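Local coordinates for uncharacterized protein (Archaeoglobus fulgidus DSM 4304, PDB 3BPD) that is of unknown function but binds magnesium ions and assembles into a heptamer, as a member of the DUF211 family, at residues 6-11 / 81-86; 10-15 / 75-80; 33-38 / 54-59. The protein carries 1 engineered substitution. One frame throughout, in Å; residues are numbered along the deposited sequence.

Contact 1: residues 6-11 / 81-86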
ATOM      1  N   LEU F   6      -5.351  17.094 -22.095  1.00 29.59           N
ATOM      2  CA  LEU F   6      -4.622  15.874 -21.818  1.00 28.05           C
ATOM      3  C   LEU F   6      -3.753  16.187 -20.622  1.00 29.04           C
ATOM      4  O   LEU F   6      -3.145  17.251 -20.556  1.00 28.60           O
ATOM      5  CB  LEU F   6      -3.745  15.480 -23.001  1.00 25.53           C
ATOM      6  CG  LEU F   6      -4.428  15.114 -24.313  1.00 25.18           C
ATOM      7  CD1 LEU F   6      -3.351  14.611 -25.274  1.00 24.30           C
ATOM      8  CD2 LEU F   6      -5.509  14.054 -24.089  1.00 24.26           C
ATOM      9  N   ARG F   7      -3.683  15.260 -19.678  1.00 29.08           N
ATOM     10  CA  ARG F   7      -2.896  15.498 -18.490  1.00 29.88           C
ATOM     11  C   ARG F   7      -1.803  14.464 -18.282  1.00 30.05           C
ATOM     12  O   ARG F   7      -0.742  14.771 -17.726  1.00 30.34           O
ATOM     13  CB  ARG F   7      -3.841  15.576 -17.292  1.00 30.36           C
ATOM     14  CG  ARG F   7      -4.743  16.824 -17.351  1.00 31.03           C
ATOM     15  CD  ARG F   7      -4.091  18.033 -16.681  1.00 28.22           C
ATOM     16  NE  ARG F   7      -4.490  18.111 -15.277  1.00 29.62           N
ATOM     17  CZ  ARG F   7      -3.678  18.443 -14.278  1.00 28.66           C
ATOM     18  NH1 ARG F   7      -2.407  18.729 -14.523  1.00 27.81           N
ATOM     19  NH2 ARG F   7      -4.136  18.478 -13.028  1.00 26.28           N
ATOM     20  N   ARG F   8      -2.045  13.244 -18.751  1.00 28.65           N
ATOM     21  CA  ARG F   8      -1.061  12.179 -18.611  1.00 26.97           C
ATOM     22  C   ARG F   8      -1.199  11.096 -19.694  1.00 27.22           C
ATOM     23  O   ARG F   8      -2.304  10.698 -20.075  1.00 26.70           O
ATOM     24  CB  ARG F   8      -1.169  11.551 -17.214  1.00 25.21           C
ATOM     25  CG  ARG F   8       0.057  10.746 -16.798  1.00 24.17           C
ATOM     26  CD  ARG F   8      -0.109  10.170 -15.405  1.00 22.04           C
ATOM     27  NE  ARG F   8      -1.126   9.127 -15.378  1.00 23.56           N
ATOM     28  CZ  ARG F   8      -1.661   8.627 -14.269  1.00 22.88           C
ATOM     29  NH1 ARG F   8      -1.272   9.074 -13.085  1.00 20.70           N
ATOM     30  NH2 ARG F   8      -2.597   7.695 -14.349  1.00 22.84           N
ATOM     31  N   LEU F   9      -0.062  10.629 -20.189  1.00 26.46           N
ATOM     32  CA  LEU F   9      -0.040   9.599 -21.217  1.00 26.28           C
ATOM     33  C   LEU F   9       0.977   8.509 -20.868  1.00 26.48           C
ATOM     34  O   LEU F   9       2.060   8.786 -20.345  1.00 28.05           O
ATOM     35  CB  LEU F   9       0.340  10.208 -22.579  1.00 26.03           C
ATOM     36  CG  LEU F   9      -0.595  11.249 -23.189  1.00 26.96           C
ATOM     37  CD1 LEU F   9       0.087  12.012 -24.319  1.00 28.32           C
ATOM     38  CD2 LEU F   9      -1.833  10.539 -23.688  1.00 28.82           C
ATOM     39  N   VAL F  10       0.621   7.259 -21.122  1.00 24.05           N
ATOM     40  CA  VAL F  10       1.567   6.182 -20.900  1.00 22.01           C
ATOM     41  C   VAL F  10       1.696   5.593 -22.293  1.00 21.23           C
ATOM     42  O   VAL F  10       0.772   4.985 -22.815  1.00 21.13           O
ATOM     43  CB  VAL F  10       1.057   5.123 -19.888  1.00 21.28           C
ATOM     44  CG1 VAL F  10       2.011   3.927 -19.878  1.00 18.24           C
ATOM     45  CG2 VAL F  10       0.962   5.738 -18.485  1.00 15.24           C
ATOM     46  N   LEU F  11       2.840   5.825 -22.907  1.00 21.67           N
ATOM     47  CA  LEU F  11       3.067   5.344 -24.251  1.00 23.09           C
ATOM     48  C   LEU F  11       3.981   4.133 -24.345  1.00 23.86           C
ATOM     49  O   LEU F  11       5.046   4.094 -23.742  1.00 25.69           O
ATOM     50  CB  LEU F  11       3.636   6.481 -25.096  1.00 23.31           C
ATOM     51  CG  LEU F  11       2.790   7.754 -25.063  1.00 23.28           C
ATOM     52  CD1 LEU F  11       3.326   8.750 -26.064  1.00 22.42           C
ATOM     53  CD2 LEU F  11       1.340   7.415 -25.377  1.00 23.64           C
ATOM     54  N   GLU F  81      -2.379   4.446 -21.546  1.00 22.09           N
ATOM     55  CA  GLU F  81      -3.191   5.193 -20.600  1.00 23.38           C
ATOM     56  C   GLU F  81      -3.265   6.646 -20.996  1.00 23.65           C
ATOM     57  O   GLU F  81      -2.298   7.208 -21.506  1.00 23.64           O
ATOM     58  CB  GLU F  81      -2.644   5.108 -19.180  1.00 23.73           C
ATOM     59  CG  GLU F  81      -3.768   5.149 -18.149  1.00 28.37           C
ATOM     60  CD  GLU F  81      -3.326   5.563 -16.758  1.00 29.92           C
ATOM     61  OE1 GLU F  81      -4.006   5.170 -15.786  1.00 31.56           O
ATOM     62  OE2 GLU F  81      -2.322   6.297 -16.630  1.00 31.68           O
ATOM     63  N   VAL F  82      -4.427   7.247 -20.770  1.00 23.63           N
ATOM     64  CA  VAL F  82      -4.639   8.654 -21.077  1.00 23.50           C
ATOM     65  C   VAL F  82      -5.441   9.260 -19.945  1.00 22.89           C
ATOM     66  O   VAL F  82      -6.352   8.633 -19.425  1.00 22.15           O
ATOM     67  CB  VAL F  82      -5.467   8.860 -22.354  1.00 23.72           C
ATOM     68  CG1 VAL F  82      -5.343  10.304 -22.804  1.00 25.83           C
ATOM     69  CG2 VAL F  82      -5.017   7.915 -23.442  1.00 27.40           C
ATOM     70  N   VAL F  83      -5.097  10.477 -19.554  1.00 23.43           N
ATOM     71  CA  VAL F  83      -5.838  11.167 -18.511  1.00 22.88           C
ATOM     72  C   VAL F  83      -6.156  12.567 -19.027  1.00 23.36           C
ATOM     73  O   VAL F  83      -5.290  13.248 -19.568  1.00 23.61           O
ATOM     74  CB  VAL F  83      -5.030  11.250 -17.218  1.00 22.09           C
ATOM     75  CG1 VAL F  83      -5.878  11.855 -16.128  1.00 22.51           C
ATOM     76  CG2 VAL F  83      -4.569   9.864 -16.813  1.00 21.33           C
ATOM     77  N   ALA F  84      -7.405  12.986 -18.889  1.00 23.96           N
ATOM     78  CA  ALA F  84      -7.812  14.307 -19.361  1.00 24.47           C
ATOM     79  C   ALA F  84      -8.796  14.959 -18.403  1.00 24.66           C
ATOM     80  O   ALA F  84      -9.641  14.281 -17.818  1.00 24.78           O
ATOM     81  CB  ALA F  84      -8.433  14.196 -20.749  1.00 22.89           C
ATOM     82  N   GLY F  85      -8.689  16.275 -18.245  1.00 25.34           N
ATOM     83  CA  GLY F  85      -9.591  16.975 -17.345  1.00 27.44           C
ATOM     84  C   GLY F  85      -8.877  17.819 -16.312  1.00 29.42           C
ATOM     85  O   GLY F  85      -7.688  18.068 -16.433  1.00 32.05           O
ATOM     86  N   LYS F  86      -9.589  18.252 -15.283  1.00 31.62           N
ATOM     87  CA  LYS F  86      -8.979  19.098 -14.265  1.00 34.65           C
ATOM     88  C   LYS F  86      -8.235  18.288 -13.228  1.00 35.45           C
ATOM     89  O   LYS F  86      -7.218  18.720 -12.693  1.00 37.40           O
ATOM     90  CB  LYS F  86     -10.052  19.928 -13.563  1.00 35.96           C
ATOM     91  CG  LYS F  86     -10.987  20.657 -14.525  1.00 40.74           C
ATOM     92  CD  LYS F  86     -12.281  21.075 -13.835  1.00 41.35           C
ATOM     93  CE  LYS F  86     -13.262  21.697 -14.817  1.00 41.74           C
ATOM     94  NZ  LYS F  86     -14.566  21.984 -14.166  1.00 43.14           N
TER
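Glu81 and Val10 face each other as a hydrogen-bonded pair partway along the antiparallel ladder between strands 6-16 and 75-85, which lie side by side in the sheet of this ferredoxin-like fold. Val10 N donates to Glu81 O over 2.9 Å, and Val10 CG2 packs on Glu81 CB. The extended Glu81 chain then reaches diagonally to Arg8, whose CG lies trans to its backbone N (chi1 -162°) and whose chain bends only near its end. Arg8 NH2 meets Glu81 OE2 at 2.7 Å on the syn side in a salt bridge, with guanidinium and carboxylate planes only 10° apart in tilt but offset, so the bond leaves both planes obliquely. Both groups have further partners: Arg8 also pairs with Glu90, and Glu81 OE1 accepts from Asn38 of the second subunit.

On the opposite face, Val82 CG1 packs against Leu9 CD2 at 3.6 Å and, farther along, against Leu6 CD2; helix 62-71 covers this side, with Tyr62 touching both leucines. Val83 is the pivot of a classic beta bulge, because Arg7 and Arg8 both face it. Its carbonyl takes Arg7 N at 2.6 Å and, weakly, Arg8 N, while Val83 N donates to Arg8 O. Ala84 pairs with Leu6 beyond the bulge, their CA atoms 4.3 Å apart. Gly85 has a positive phi (126°), a conformation suited to glycine, and its carbonyl lies at the edge of the Arg7 guanidinium with a weak bond from NE. At the chain's turn, Arg7 NH2 donates to Lys86 O at 3.1 Å, approaching from above the carbonyl plane.

Contact 2: residues 10-15 / 75-80. With MG (magnesium ion), chain Y.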
ATOM      1  N   VAL F  10       0.621   7.259 -21.122  1.00 24.05           N
ATOM      2  CA  VAL F  10       1.567   6.182 -20.900  1.00 22.01           C
ATOM      3  C   VAL F  10       1.696   5.593 -22.293  1.00 21.23           C
ATOM      4  O   VAL F  10       0.772   4.985 -22.815  1.00 21.13           O
ATOM      5  CB  VAL F  10       1.057   5.123 -19.888  1.00 21.28           C
ATOM      6  CG1 VAL F  10       2.011   3.927 -19.878  1.00 18.24           C
ATOM      7  CG2 VAL F  10       0.962   5.738 -18.485  1.00 15.24           C
ATOM      8  N   LEU F  11       2.840   5.825 -22.907  1.00 21.67           N
ATOM      9  CA  LEU F  11       3.067   5.344 -24.251  1.00 23.09           C
ATOM     10  C   LEU F  11       3.981   4.133 -24.345  1.00 23.86           C
ATOM     11  O   LEU F  11       5.046   4.094 -23.742  1.00 25.69           O
ATOM     12  CB  LEU F  11       3.636   6.481 -25.096  1.00 23.31           C
ATOM     13  CG  LEU F  11       2.790   7.754 -25.063  1.00 23.28           C
ATOM     14  CD1 LEU F  11       3.326   8.750 -26.064  1.00 22.42           C
ATOM     15  CD2 LEU F  11       1.340   7.415 -25.377  1.00 23.64           C
ATOM     16  N   ASP F  12       3.543   3.126 -25.088  1.00 23.73           N
ATOM     17  CA  ASP F  12       4.364   1.948 -25.299  1.00 23.96           C
ATOM     18  C   ASP F  12       5.162   2.269 -26.552  1.00 23.36           C
ATOM     19  O   ASP F  12       4.594   2.393 -27.640  1.00 23.25           O
ATOM     20  CB  ASP F  12       3.506   0.718 -25.564  1.00 27.28           C
ATOM     21  CG  ASP F  12       4.326  -0.450 -26.051  1.00 30.75           C
ATOM     22  OD1 ASP F  12       3.726  -1.427 -26.542  1.00 33.68           O
ATOM     23  OD2 ASP F  12       5.576  -0.391 -25.941  1.00 32.94           O
ATOM     24  N   VAL F  13       6.474   2.398 -26.405  1.00 22.20           N
ATOM     25  CA  VAL F  13       7.319   2.736 -27.537  1.00 21.61           C
ATOM     26  C   VAL F  13       8.448   1.755 -27.845  1.00 22.76           C
ATOM     27  O   VAL F  13       9.107   1.240 -26.944  1.00 23.73           O
ATOM     28  CB  VAL F  13       7.924   4.145 -27.345  1.00 19.92           C
ATOM     29  CG1 VAL F  13       8.967   4.426 -28.405  1.00 18.67           C
ATOM     30  CG2 VAL F  13       6.823   5.188 -27.412  1.00 19.29           C
ATOM     31  N   LEU F  14       8.643   1.492 -29.136  1.00 22.28           N
ATOM     32  CA  LEU F  14       9.718   0.627 -29.605  1.00 23.11           C
ATOM     33  C   LEU F  14      10.689   1.572 -30.310  1.00 23.09           C
ATOM     34  O   LEU F  14      10.267   2.492 -31.007  1.00 22.07           O
ATOM     35  CB  LEU F  14       9.200  -0.415 -30.598  1.00 23.51           C
ATOM     36  CG  LEU F  14      10.293  -1.255 -31.275  1.00 24.21           C
ATOM     37  CD1 LEU F  14      10.767  -2.355 -30.326  1.00 24.27           C
ATOM     38  CD2 LEU F  14       9.754  -1.861 -32.559  1.00 24.34           C
ATOM     39  N   LYS F  15      11.986   1.353 -30.133  1.00 24.59           N
ATOM     40  CA  LYS F  15      12.975   2.232 -30.749  1.00 26.87           C
ATOM     41  C   LYS F  15      14.336   1.571 -30.916  1.00 27.41           C
ATOM     42  O   LYS F  15      14.674   0.636 -30.201  1.00 27.96           O
ATOM     43  CB  LYS F  15      13.171   3.472 -29.878  1.00 28.57           C
ATOM     44  CG  LYS F  15      13.992   3.186 -28.617  1.00 28.85           C
ATOM     45  CD  LYS F  15      14.289   4.456 -27.844  1.00 31.51           C
ATOM     46  CE  LYS F  15      15.431   4.256 -26.866  1.00 32.85           C
ATOM     47  NZ  LYS F  15      16.719   3.970 -27.554  1.00 32.21           N
ATOM     48  N   VAL F  75       8.935   4.741 -32.219  1.00 30.15           N
ATOM     49  CA  VAL F  75       7.610   4.533 -32.765  1.00 29.27           C
ATOM     50  C   VAL F  75       6.674   4.177 -31.609  1.00 27.75           C
ATOM     51  O   VAL F  75       7.043   3.426 -30.715  1.00 26.23           O
ATOM     52  CB  VAL F  75       7.609   3.399 -33.830  1.00 29.86           C
ATOM     53  CG1 VAL F  75       8.051   2.086 -33.207  1.00 29.99           C
ATOM     54  CG2 VAL F  75       6.223   3.259 -34.438  1.00 29.55           C
ATOM     55  N   ILE F  76       5.476   4.752 -31.630  1.00 28.02           N
ATOM     56  CA  ILE F  76       4.456   4.517 -30.612  1.00 27.81           C
ATOM     57  C   ILE F  76       3.618   3.304 -31.014  1.00 29.44           C
ATOM     58  O   ILE F  76       2.811   3.383 -31.935  1.00 31.62           O
ATOM     59  CB  ILE F  76       3.505   5.729 -30.486  1.00 26.05           C
ATOM     60  CG1 ILE F  76       4.290   6.975 -30.067  1.00 26.11           C
ATOM     61  CG2 ILE F  76       2.407   5.426 -29.493  1.00 24.75           C
ATOM     62  CD1 ILE F  76       3.458   8.226 -30.012  1.00 25.35           C
ATOM     63  N   HIS F  77       3.810   2.184 -30.331  1.00 29.59           N
ATOM     64  CA  HIS F  77       3.056   0.985 -30.637  1.00 28.18           C
ATOM     65  C   HIS F  77       1.657   1.065 -30.088  1.00 27.30           C
ATOM     66  O   HIS F  77       0.724   0.522 -30.663  1.00 28.07           O
ATOM     67  CB  HIS F  77       3.763  -0.229 -30.066  1.00 30.56           C
ATOM     68  CG  HIS F  77       4.869  -0.728 -30.932  1.00 33.26           C
ATOM     69  ND1 HIS F  77       5.723  -1.738 -30.544  1.00 34.28           N
ATOM     70  CD2 HIS F  77       5.259  -0.359 -32.175  1.00 33.21           C
ATOM     71  CE1 HIS F  77       6.591  -1.968 -31.511  1.00 35.02           C
ATOM     72  NE2 HIS F  77       6.331  -1.144 -32.512  1.00 35.47           N
ATOM     73  N   SER F  78       1.509   1.743 -28.964  1.00 26.14           N
ATOM     74  CA  SER F  78       0.198   1.872 -28.362  1.00 25.51           C
ATOM     75  C   SER F  78       0.161   2.874 -27.209  1.00 24.35           C
ATOM     76  O   SER F  78       1.158   3.086 -26.516  1.00 25.54           O
ATOM     77  CB  SER F  78      -0.268   0.511 -27.861  1.00 24.73           C
ATOM     78  OG  SER F  78       0.523   0.115 -26.766  1.00 24.67           O
ATOM     79  N   VAL F  79      -1.003   3.485 -27.022  1.00 21.91           N
ATOM     80  CA  VAL F  79      -1.238   4.447 -25.956  1.00 19.49           C
ATOM     81  C   VAL F  79      -1.872   3.605 -24.857  1.00 18.62           C
ATOM     82  O   VAL F  79      -3.021   3.219 -24.971  1.00 20.38           O
ATOM     83  CB  VAL F  79      -2.227   5.539 -26.438  1.00 18.22           C
ATOM     84  CG1 VAL F  79      -2.495   6.540 -25.331  1.00 16.15           C
ATOM     85  CG2 VAL F  79      -1.665   6.232 -27.676  1.00 14.86           C
ATOM     86  N   ASP F  80      -1.141   3.310 -23.795  1.00 18.39           N
ATOM     87  CA  ASP F  80      -1.703   2.452 -22.757  1.00 20.55           C
ATOM     88  C   ASP F  80      -2.557   3.142 -21.704  1.00 20.88           C
ATOM     89  O   ASP F  80      -3.364   2.497 -21.037  1.00 19.41           O
ATOM     90  CB  ASP F  80      -0.596   1.625 -22.092  1.00 21.41           C
ATOM     91  CG  ASP F  80       0.191   0.792 -23.096  1.00 23.01           C
ATOM     92  OD1 ASP F  80      -0.359   0.423 -24.150  1.00 22.82           O
ATOM     93  OD2 ASP F  80       1.366   0.495 -22.827  1.00 27.59           O
TER
HETATM   94 MG    MG Y 110       1.559  -1.926 -26.421  1.00 30.31          MG
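Asp12 and Ser78 bind one magnesium ion between them: Asp12 OD1 lies 2.2 Å from the metal, and Ser78 OG lies 2.3 Å from it. They form a hydrogen-bonded pair of the antiparallel ladder joining strands 6-16 and 75-85, and both side chains leave the same face of the sheet. Ser78 OG stands between its own backbone N and carbonyl carbon (chi1 69°), a rotation that brings it round to the ion beside Asp12.

A second shell of bonds helps to position these ligands. Ser78 OG donates to Asp80 OD1 over 2.8 Å, reaching its syn side. With an alanine in place of Asp80 that acceptor is gone, and the Ser78 hydroxyl would probably be freer to swing off the metal. Asp12 N binds Ser78 O at 2.8 Å with an N-H...O angle of 169°, a straight backbone bond between the two residues that hold the metal. Asp12 O then takes His77 N at 2.8 Å and, weakly, Ser78 N, so that His77 and Ser78 share Asp12 in a classic beta bulge. His77 is a known magnesium ligand of this protein, although its ring does not hold the ion in this chain.

Farther out, Asp80 N donates to Val10 O and Leu14 exchanges two backbone bonds with Val75. On the opposite face of the sheet, that of Leu11, Ile76 and Val79, Leu11 CD2 packs on Val79 CG1 at 3.9 Å while Leu11 CD1 meets Ile76 CD1; Ile69 and Tyr62 of helix 62-71 cover this face. Two oxygens from neighbouring strands suit a hard cation, and because magnesium usually takes six ligands, the rest of the sphere is probably filled from outside this strand pair.

Contact 3: residues 33-38 / 54-59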
ATOM      1  N   ASN F  33       4.630  22.893 -21.103  1.00 40.66           N
ATOM      2  CA  ASN F  33       3.461  22.314 -20.459  1.00 39.59           C
ATOM      3  C   ASN F  33       3.733  20.914 -19.918  1.00 37.34           C
ATOM      4  O   ASN F  33       2.844  20.277 -19.349  1.00 38.35           O
ATOM      5  CB  ASN F  33       2.272  22.297 -21.421  1.00 40.83           C
ATOM      6  CG  ASN F  33       1.468  23.582 -21.363  1.00 43.52           C
ATOM      7  OD1 ASN F  33       0.603  23.824 -22.212  1.00 45.65           O
ATOM      8  ND2 ASN F  33       1.740  24.412 -20.346  1.00 42.74           N
ATOM      9  N   VAL F  34       4.960  20.436 -20.092  1.00 33.19           N
ATOM     10  CA  VAL F  34       5.318  19.134 -19.572  1.00 29.19           C
ATOM     11  C   VAL F  34       5.926  19.301 -18.185  1.00 28.94           C
ATOM     12  O   VAL F  34       6.970  19.926 -18.018  1.00 27.94           O
ATOM     13  CB  VAL F  34       6.293  18.400 -20.522  1.00 27.74           C
ATOM     14  CG1 VAL F  34       7.026  17.282 -19.789  1.00 24.46           C
ATOM     15  CG2 VAL F  34       5.511  17.816 -21.681  1.00 23.34           C
ATOM     16  N   ASP F  35       5.238  18.752 -17.188  1.00 29.32           N
ATOM     17  CA  ASP F  35       5.678  18.817 -15.799  1.00 29.86           C
ATOM     18  C   ASP F  35       6.797  17.832 -15.509  1.00 28.31           C
ATOM     19  O   ASP F  35       7.657  18.089 -14.670  1.00 28.67           O
ATOM     20  CB  ASP F  35       4.508  18.512 -14.869  1.00 34.87           C
ATOM     21  CG  ASP F  35       3.516  19.656 -14.776  1.00 39.64           C
ATOM     22  OD1 ASP F  35       2.353  19.400 -14.374  1.00 42.28           O
ATOM     23  OD2 ASP F  35       3.900  20.809 -15.089  1.00 42.24           O
ATOM     24  N   GLY F  36       6.770  16.693 -16.192  1.00 25.77           N
ATOM     25  CA  GLY F  36       7.792  15.688 -15.980  1.00 24.03           C
ATOM     26  C   GLY F  36       7.659  14.502 -16.919  1.00 22.84           C
ATOM     27  O   GLY F  36       6.625  14.323 -17.567  1.00 21.15           O
ATOM     28  N   VAL F  37       8.711  13.693 -16.988  1.00 21.76           N
ATOM     29  CA  VAL F  37       8.720  12.525 -17.854  1.00 20.93           C
ATOM     30  C   VAL F  37       9.400  11.331 -17.209  1.00 20.37           C
ATOM     31  O   VAL F  37      10.445  11.454 -16.579  1.00 19.97           O
ATOM     32  CB  VAL F  37       9.452  12.817 -19.174  1.00 21.36           C
ATOM     33  CG1 VAL F  37       9.456  11.578 -20.051  1.00 21.91           C
ATOM     34  CG2 VAL F  37       8.786  13.964 -19.893  1.00 20.90           C
ATOM     35  N   ASN F  38       8.789  10.169 -17.364  1.00 20.36           N
ATOM     36  CA  ASN F  38       9.369   8.954 -16.835  1.00 20.36           C
ATOM     37  C   ASN F  38       9.485   7.937 -17.951  1.00 20.02           C
ATOM     38  O   ASN F  38       8.510   7.603 -18.631  1.00 21.05           O
ATOM     39  CB  ASN F  38       8.520   8.366 -15.716  1.00 19.87           C
ATOM     40  CG  ASN F  38       9.056   7.025 -15.235  1.00 22.07           C
ATOM     41  OD1 ASN F  38       9.145   6.068 -16.005  1.00 23.42           O
ATOM     42  ND2 ASN F  38       9.422   6.955 -13.961  1.00 20.35           N
ATOM     43  N   THR F  54       5.922   7.738 -19.554  1.00 21.52           N
ATOM     44  CA  THR F  54       4.852   8.364 -18.800  1.00 20.57           C
ATOM     45  C   THR F  54       5.127   9.862 -18.824  1.00 22.25           C
ATOM     46  O   THR F  54       6.180  10.319 -18.368  1.00 22.16           O
ATOM     47  CB  THR F  54       4.828   7.879 -17.328  1.00 20.74           C
ATOM     48  OG1 THR F  54       4.626   6.469 -17.295  1.00 20.08           O
ATOM     49  CG2 THR F  54       3.702   8.550 -16.548  1.00 17.56           C
ATOM     50  N   ILE F  55       4.178  10.614 -19.375  1.00 23.47           N
ATOM     51  CA  ILE F  55       4.284  12.061 -19.474  1.00 23.33           C
ATOM     52  C   ILE F  55       3.198  12.738 -18.657  1.00 23.98           C
ATOM     53  O   ILE F  55       2.006  12.454 -18.814  1.00 22.27           O
ATOM     54  CB  ILE F  55       4.144  12.528 -20.919  1.00 23.46           C
ATOM     55  CG1 ILE F  55       5.122  11.769 -21.798  1.00 22.83           C
ATOM     56  CG2 ILE F  55       4.435  14.010 -21.016  1.00 23.74           C
ATOM     57  CD1 ILE F  55       4.998  12.118 -23.246  1.00 25.36           C
ATOM     58  N   LEU F  56       3.631  13.636 -17.777  1.00 25.40           N
ATOM     59  CA  LEU F  56       2.730  14.389 -16.921  1.00 26.98           C
ATOM     60  C   LEU F  56       2.778  15.862 -17.332  1.00 28.66           C
ATOM     61  O   LEU F  56       3.814  16.352 -17.776  1.00 29.13           O
ATOM     62  CB  LEU F  56       3.158  14.250 -15.454  1.00 25.78           C
ATOM     63  CG  LEU F  56       2.250  14.961 -14.445  1.00 25.03           C
ATOM     64  CD1 LEU F  56       0.855  14.368 -14.568  1.00 24.14           C
ATOM     65  CD2 LEU F  56       2.779  14.833 -13.026  1.00 21.68           C
ATOM     66  N   GLY F  57       1.659  16.563 -17.187  1.00 29.90           N
ATOM     67  CA  GLY F  57       1.628  17.974 -17.537  1.00 30.57           C
ATOM     68  C   GLY F  57       0.222  18.520 -17.652  1.00 30.88           C
ATOM     69  O   GLY F  57      -0.723  17.923 -17.130  1.00 29.24           O
ATOM     70  N   ASN F  58       0.081  19.659 -18.329  1.00 32.96           N
ATOM     71  CA  ASN F  58      -1.235  20.272 -18.521  1.00 33.39           C
ATOM     72  C   ASN F  58      -1.563  20.538 -19.975  1.00 33.05           C
ATOM     73  O   ASN F  58      -0.720  21.009 -20.732  1.00 35.25           O
ATOM     74  CB  ASN F  58      -1.341  21.590 -17.781  1.00 34.27           C
ATOM     75  CG  ASN F  58      -2.738  22.151 -17.833  1.00 37.30           C
ATOM     76  OD1 ASN F  58      -2.961  23.328 -17.553  1.00 40.18           O
ATOM     77  ND2 ASN F  58      -3.698  21.305 -18.188  1.00 37.77           N
ATOM     78  N   ASN F  59      -2.789  20.231 -20.370  1.00 32.70           N
ATOM     79  CA  ASN F  59      -3.221  20.475 -21.737  1.00 33.63           C
ATOM     80  C   ASN F  59      -2.145  20.057 -22.748  1.00 33.50           C
ATOM     81  O   ASN F  59      -1.792  20.817 -23.649  1.00 33.76           O
ATOM     82  CB  ASN F  59      -3.545  21.965 -21.883  1.00 34.77           C
ATOM     83  CG  ASN F  59      -4.426  22.256 -23.077  1.00 36.32           C
ATOM     84  OD1 ASN F  59      -5.479  21.646 -23.240  1.00 36.94           O
ATOM     85  ND2 ASN F  59      -4.003  23.201 -23.914  1.00 36.64           N
TER
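The contact forms the end of the beta hairpin of strands 34-44 and 48-57 that lies away from its turn, and its pairing is interrupted by a classic beta bulge in which Asp35 and Gly36 both face Leu56. Leu56 O takes Asp35 N at 2.9 Å, the donor tilted 33° from the carbonyl plane, and receives a weaker bond from Gly36 N; Leu56 N answers to Gly36 O with a nearly linear N-H...O angle of 175°. Toward the hairpin loop the ladder is regular: Asn38 and Thr54 exchange two bonds, N to O each way, both 2.8 Å long. At the other end Asn58 N donates to Asn33 O over 3.0 Å.

Beyond the bulge Val34 faces Gly57. A side chain at Gly57 would run into Asn33 O, and its backbone angles also call for glycine. Val34 CG2, trans to its carbonyl carbon, comes within 4.0 Å of Ile55 CG2, and the same Ile55 CG2 also lies 4.5 Å from Val37 CG2. These three aliphatic residues make the face turned to the helices, Val37 touching Leu28 and Ser29 of helix 21-29 and Leu60 lying against Val34 and Ile55. Asn38 ND2 on the reverse face bonds to Glu81 OE1 and Val89 O of the third subunit. Strand 34-44 is one of the two outermost strands of the chain's sheet, and residues 36-38 pair with a strand of that subunit, while strand 48-57 runs beside strand 6-16.

Overall arrangement
All three contacts belong to one four-stranded antiparallel sheet, ordered 34-44, 48-57, 6-16, 75-85. Contacts 1 and 2 follow one another along the same strand pair, their centres 14 Å apart, sharing Val10 and Leu11; contact 3, the hairpin, is nested in the chain between their segments. Its centre is 9 Å from contact 1 and 16 Å from contact 2, on the far side of the chain's centre from the latter. Leu9 O to Ile55 N, 3.0 Å, probably bonds contact 1 to contact 3. The outer strands of contacts 1 and 3 pair with different subunits, so the sheet runs on across two subunit interfaces, consistent with continuation round the heptamer, while contact 2 carries a magnesium site.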